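Local coordinates for clavulanic acid biosynthesis oligopeptide binding protein 2 (Streptomyces clavuligerus, PDB 2WOL), which probably binds oligopeptides or related solutes as an extracellular solute-binding protein associated with the clavulanic acid biosynthetic pathway, at residues Gly254-Val257 with Asp258-Asp261; Val92-Gly95 with Gly96-Thr100. One frame throughout, in Å; residues are numbered along the deposited sequence.

Contact 1: Gly254-Val257 with Asp258-Asp261; sequences GLDV and DVLD
The carboxylate of D256 reaches forward to the first turn of the helix that follows it and meets two backbone N-H groups with one oxygen. OD2 of D256 accepts from V259 N at 3.1 Å along a nearly straight path, the donor arriving on the anti side, 16° out of the carboxylate plane. The same OD2 lies 2.9 Å from D258 N, but that bond is bent to 129° and weak. With CG placed opposite the backbone N (chi1 166°), the D256 side chain is directed at amides that have no earlier turn to supply their acceptors. Its CB and OD2 also rest against CG2 of V259.

The backbone continues the pattern at once: L260 N donates to D256 O at 2.8 Å, almost in line with the carbonyl, and D261 N reaches V257 O at 3.2 Å. Ahead of the cap, CD1 of L255 meets CG1 of V259 at 4.1 Å, the two side chains crossing at about a right angle. L255 and L260 touch, CB to CB at 4.3 Å, and both rest on V38 of strand 34-39.

Water joins the acids. One molecule donates to OD1 of D256 and, from 2.6 Å, to OD2 of D258, a bridge that probably eases the repulsion between the two like charges. A second donates to V257 O and to OD1 of D261, whose other oxygen, OD2, takes the N-H of Q279. The positive end of the helix dipole would be expected to stabilise the negative charge of D256. After the short loop that follows strand 248-253, L255 and L260 thus form a hydrophobic staple, and beside it D256 is the N-cap of helix 257-265.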
ATOM      1  N   GLY A 254       7.797  16.339  11.653  1.00 10.27           N
ATOM      2  CA  GLY A 254       9.089  16.840  11.170  1.00 11.16           C
ATOM      3  C   GLY A 254      10.340  16.422  11.915  1.00 11.61           C
ATOM      4  O   GLY A 254      11.426  16.924  11.628  1.00 12.36           O
ATOM      5  N   LEU A 255      10.200  15.495  12.858  1.00 11.47           N
ATOM      6  CA  LEU A 255      11.352  15.017  13.624  1.00 11.51           C
ATOM      7  C   LEU A 255      12.268  14.108  12.816  1.00 11.18           C
ATOM      8  O   LEU A 255      11.808  13.308  11.998  1.00 11.48           O
ATOM      9  CB  LEU A 255      10.899  14.264  14.876  1.00 11.57           C
ATOM     10  CG  LEU A 255      10.081  15.030  15.915  1.00 12.66           C
ATOM     11  CD1 LEU A 255       9.931  14.190  17.165  1.00 13.05           C
ATOM     12  CD2 LEU A 255      10.723  16.362  16.238  1.00 14.40           C
ATOM     13  N   ASP A 256      13.569  14.225  13.072  1.00 10.51           N
ATOM     14  CA  ASP A 256      14.541  13.249  12.599  1.00 10.39           C
ATOM     15  C   ASP A 256      14.080  11.869  13.070  1.00 10.08           C
ATOM     16  O   ASP A 256      13.538  11.744  14.164  1.00 10.31           O
ATOM     17  CB  ASP A 256      15.925  13.575  13.166  1.00 10.10           C
ATOM     18  CG  ASP A 256      16.908  12.439  13.001  1.00 11.11           C
ATOM     19  OD1 ASP A 256      17.484  12.308  11.900  1.00 12.09           O
ATOM     20  OD2 ASP A 256      17.095  11.674  13.970  1.00 11.02           O
ATOM     21  N   VAL A 257      14.290  10.844  12.246  1.00  9.75           N
ATOM     22  CA  VAL A 257      13.768   9.510  12.554  1.00  9.54           C
ATOM     23  C   VAL A 257      14.307   8.916  13.862  1.00  9.22           C
ATOM     24  O   VAL A 257      13.576   8.225  14.570  1.00  9.08           O
ATOM     25  CB  VAL A 257      13.933   8.516  11.372  1.00  9.68           C
ATOM     26  CG1 VAL A 257      12.957   8.862  10.247  1.00 10.52           C
ATOM     27  CG2 VAL A 257      15.379   8.469  10.868  1.00 10.03           C
ATOM     28  N   ASP A 258      15.567   9.188  14.192  1.00  8.78           N
ATOM     29  CA  ASP A 258      16.131   8.671  15.441  1.00  8.77           C
ATOM     30  C   ASP A 258      15.679   9.471  16.651  1.00  8.65           C
ATOM     31  O   ASP A 258      15.454   8.901  17.719  1.00  8.83           O
ATOM     32  CB  ASP A 258      17.656   8.585  15.370  1.00  9.14           C
ATOM     33  CG  ASP A 258      18.125   7.575  14.343  1.00  9.76           C
ATOM     34  OD1 ASP A 258      17.781   6.380  14.473  1.00 11.49           O
ATOM     35  OD2 ASP A 258      18.829   7.978  13.397  1.00 13.24           O
ATOM     36  N   VAL A 259      15.550  10.786  16.473  1.00  8.45           N
ATOM     37  CA  VAL A 259      14.934  11.667  17.467  1.00  8.24           C
ATOM     38  C   VAL A 259      13.522  11.168  17.788  1.00  8.04           C
ATOM     39  O   VAL A 259      13.145  11.044  18.959  1.00  8.18           O
ATOM     40  CB  VAL A 259      14.905  13.133  16.961  1.00  8.36           C
ATOM     41  CG1 VAL A 259      13.980  14.009  17.790  1.00  8.82           C
ATOM     42  CG2 VAL A 259      16.308  13.717  16.954  1.00  8.14           C
ATOM     43  N   LEU A 260      12.752  10.873  16.741  1.00  8.10           N
ATOM     44  CA  LEU A 260      11.402  10.341  16.893  1.00  8.17           C
ATOM     45  C   LEU A 260      11.370   9.079  17.761  1.00  8.24           C
ATOM     46  O   LEU A 260      10.613   9.014  18.729  1.00  8.49           O
ATOM     47  CB  LEU A 260      10.801  10.059  15.514  1.00  8.25           C
ATOM     48  CG  LEU A 260       9.311   9.710  15.437  1.00  8.68           C
ATOM     49  CD1 LEU A 260       8.789   9.980  14.033  1.00  9.09           C
ATOM     50  CD2 LEU A 260       9.018   8.261  15.834  1.00  8.98           C
ATOM     51  N   ASP A 261      12.191   8.088  17.414  1.00  8.14           N
ATOM     52  CA  ASP A 261      12.233   6.829  18.159  1.00  8.36           C
ATOM     53  C   ASP A 261      12.570   7.052  19.630  1.00  8.44           C
ATOM     54  O   ASP A 261      11.957   6.443  20.510  1.00  8.46           O
ATOM     55  CB  ASP A 261      13.285   5.885  17.578  1.00  8.58           C
ATOM     56  CG  ASP A 261      12.872   5.267  16.257  1.00  9.24           C
ATOM     57  OD1 ASP A 261      11.680   5.341  15.880  1.00  9.79           O
ATOM     58  OD2 ASP A 261      13.760   4.687  15.597  1.00 10.27           O
TER
HETATM   59  O   HOH W   1      19.119  10.120  11.929  1.00 14.57           O
HETATM   60  O   HOH W   2      11.578   6.671  13.527  1.00 12.80           O

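Contact 2: Val92-Gly95 with Gly96-Thr100; sequences VSDG and GRTWT
Carbonyl oxygen O of D94 takes two N-H groups from R97, the backbone N at 3.3 Å and the side-chain NH1 at 3.1 Å, at the turn of the beta hairpin formed by strands 91-93 and 98-102. The two donors approach from opposite faces of the carbonyl plane. R97 reaches round with its chain extended from CG to NE, and D94 O sits at the guanidinium edge, only 6° out of its plane.

R97 and T98 both face S93, a classic beta bulge. S93 O accepts T98 N at 3.0 Å and, more weakly, the N-H groups of R97 and G96, while S93 N donates to T98 O at 2.8 Å to complete the hydrogen-bonded pair. D94, G95 and G96 all have positive phi and carry the chain round the turn.

On the S93 and T98 side of the sheet, OG1 of T98 donates to OD2 of D94 at 2.7 Å, using the anti lone pair of the carboxylate. T98 is turned with OG1 beside its own backbone N (chi1 -55°), which sets the hydroxyl against D94. A water links OG of S93 to OG1 of T100. Beyond the hairpin, strand 171-175 lies against T98 and T100 through V173.

On the V92 and W99 side, these two residues form a non-hydrogen-bonded pair whose side chains run alongside each other, and CG1 of V92 rests on CA of G96. The W99 ring also meets that of F183 and donates through NE1 to O of G96. CG2 of V92 stands over the six-membered ring of W99, a CH-pi contact with the carbon 3.5 Å from the centroid and 10° off the normal.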
ATOM      1  N   VAL A  92     -23.794  -6.630  -6.352  1.00 16.95           N
ATOM      2  CA  VAL A  92     -23.187  -6.891  -7.652  1.00 17.65           C
ATOM      3  C   VAL A  92     -24.215  -7.439  -8.634  1.00 18.28           C
ATOM      4  O   VAL A  92     -24.960  -8.371  -8.317  1.00 18.31           O
ATOM      5  CB  VAL A  92     -21.983  -7.861  -7.534  1.00 17.73           C
ATOM      6  CG1 VAL A  92     -21.223  -7.940  -8.847  1.00 17.89           C
ATOM      7  CG2 VAL A  92     -21.046  -7.419  -6.425  1.00 18.06           C
ATOM      8  N   SER A  93     -24.261  -6.834  -9.817  1.00 18.88           N
ATOM      9  CA  SER A  93     -25.084  -7.323 -10.918  1.00 19.59           C
ATOM     10  C   SER A  93     -24.329  -7.183 -12.239  1.00 20.09           C
ATOM     11  O   SER A  93     -23.210  -6.658 -12.266  1.00 20.14           O
ATOM     12  CB  SER A  93     -26.428  -6.585 -10.963  1.00 19.57           C
ATOM     13  OG  SER A  93     -26.251  -5.184 -11.082  1.00 19.72           O
ATOM     14  N   ASP A  94     -24.934  -7.672 -13.322  1.00 20.46           N
ATOM     15  CA  ASP A  94     -24.351  -7.609 -14.670  1.00 21.06           C
ATOM     16  C   ASP A  94     -22.965  -8.260 -14.766  1.00 20.93           C
ATOM     17  O   ASP A  94     -22.069  -7.744 -15.439  1.00 21.14           O
ATOM     18  CB  ASP A  94     -24.323  -6.161 -15.190  1.00 21.31           C
ATOM     19  CG  ASP A  94     -25.713  -5.569 -15.355  1.00 22.48           C
ATOM     20  OD1 ASP A  94     -26.643  -6.314 -15.735  1.00 24.10           O
ATOM     21  OD2 ASP A  94     -25.876  -4.353 -15.115  1.00 24.05           O
ATOM     22  N   GLY A  95     -22.803  -9.393 -14.085  1.00 20.87           N
ATOM     23  CA  GLY A  95     -21.558 -10.161 -14.118  1.00 20.60           C
ATOM     24  C   GLY A  95     -20.343  -9.405 -13.614  1.00 20.31           C
ATOM     25  O   GLY A  95     -19.257  -9.511 -14.193  1.00 20.61           O
ATOM     26  N   GLY A  96     -20.530  -8.639 -12.540  1.00 19.88           N
ATOM     27  CA  GLY A  96     -19.445  -7.880 -11.920  1.00 19.42           C
ATOM     28  C   GLY A  96     -19.256  -6.478 -12.475  1.00 19.10           C
ATOM     29  O   GLY A  96     -18.308  -5.784 -12.100  1.00 18.97           O
ATOM     30  N   ARG A  97     -20.162  -6.062 -13.358  1.00 18.59           N
ATOM     31  CA  ARG A  97     -20.068  -4.761 -14.027  1.00 18.27           C
ATOM     32  C   ARG A  97     -20.858  -3.655 -13.335  1.00 17.59           C
ATOM     33  O   ARG A  97     -20.567  -2.478 -13.525  1.00 17.63           O
ATOM     34  CB  ARG A  97     -20.534  -4.865 -15.480  1.00 18.54           C
ATOM     35  CG  ARG A  97     -19.620  -5.654 -16.396  1.00 19.64           C
ATOM     36  CD  ARG A  97     -20.303  -5.905 -17.736  1.00 21.53           C
ATOM     37  NE  ARG A  97     -19.508  -6.755 -18.621  1.00 23.45           N
ATOM     38  CZ  ARG A  97     -19.548  -8.086 -18.637  1.00 24.45           C
ATOM     39  NH1 ARG A  97     -20.348  -8.748 -17.808  1.00 25.18           N
ATOM     40  NH2 ARG A  97     -18.781  -8.758 -19.486  1.00 25.38           N
ATOM     41  N   THR A  98     -21.867  -4.023 -12.551  1.00 16.64           N
ATOM     42  CA  THR A  98     -22.719  -3.027 -11.907  1.00 15.89           C
ATOM     43  C   THR A  98     -22.748  -3.194 -10.389  1.00 15.02           C
ATOM     44  O   THR A  98     -23.036  -4.278  -9.871  1.00 14.90           O
ATOM     45  CB  THR A  98     -24.139  -3.030 -12.514  1.00 16.24           C
ATOM     46  OG1 THR A  98     -24.035  -2.839 -13.931  1.00 16.98           O
ATOM     47  CG2 THR A  98     -25.002  -1.917 -11.917  1.00 16.18           C
ATOM     48  N   TRP A  99     -22.445  -2.103  -9.694  1.00 13.78           N
ATOM     49  CA  TRP A  99     -22.319  -2.104  -8.246  1.00 12.88           C
ATOM     50  C   TRP A  99     -23.238  -1.059  -7.640  1.00 12.68           C
ATOM     51  O   TRP A  99     -23.138   0.129  -7.956  1.00 12.30           O
ATOM     52  CB  TRP A  99     -20.867  -1.835  -7.856  1.00 12.62           C
ATOM     53  CG  TRP A  99     -19.961  -2.980  -8.158  1.00 12.51           C
ATOM     54  CD1 TRP A  99     -19.550  -3.405  -9.389  1.00 12.21           C
ATOM     55  CD2 TRP A  99     -19.360  -3.863  -7.207  1.00 12.30           C
ATOM     56  NE1 TRP A  99     -18.724  -4.497  -9.265  1.00 12.10           N
ATOM     57  CE2 TRP A  99     -18.591  -4.798  -7.935  1.00 12.01           C
ATOM     58  CE3 TRP A  99     -19.388  -3.947  -5.810  1.00 12.62           C
ATOM     59  CZ2 TRP A  99     -17.858  -5.812  -7.307  1.00 12.12           C
ATOM     60  CZ3 TRP A  99     -18.661  -4.948  -5.188  1.00 12.11           C
ATOM     61  CH2 TRP A  99     -17.907  -5.870  -5.937  1.00 12.61           C
ATOM     62  N   THR A 100     -24.134  -1.517  -6.770  1.00 12.30           N
ATOM     63  CA  THR A 100     -25.136  -0.666  -6.145  1.00 12.20           C
ATOM     64  C   THR A 100     -24.927  -0.596  -4.632  1.00 11.90           C
ATOM     65  O   THR A 100     -24.694  -1.616  -3.979  1.00 11.96           O
ATOM     66  CB  THR A 100     -26.558  -1.194  -6.467  1.00 12.11           C
ATOM     67  OG1 THR A 100     -26.731  -1.252  -7.889  1.00 13.07           O
ATOM     68  CG2 THR A 100     -27.637  -0.311  -5.859  1.00 12.73           C
TER
HETATM   69  O   HOH W   3     -26.067  -3.855  -8.636  1.00 16.55           O

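In the fold
Contacts 1 and 2 lie on opposite sides of the chain's centre, their centres 47 Å apart and their nearest atoms about 37 Å apart, so neither touches the other. Along the chain they come in series, the hairpin first and the capped helix later, and both fall within the range of the family 5 solute-binding proteins. They belong to separate sheets: strand 91-93 is an outermost strand of a four-stranded antiparallel sheet, whereas the helix in contact 1 follows strand 248-253 of a five-stranded mixed sheet. Both are local contacts next to the end of a strand: contact 2 closes a hairpin, contact 1 starts a helix.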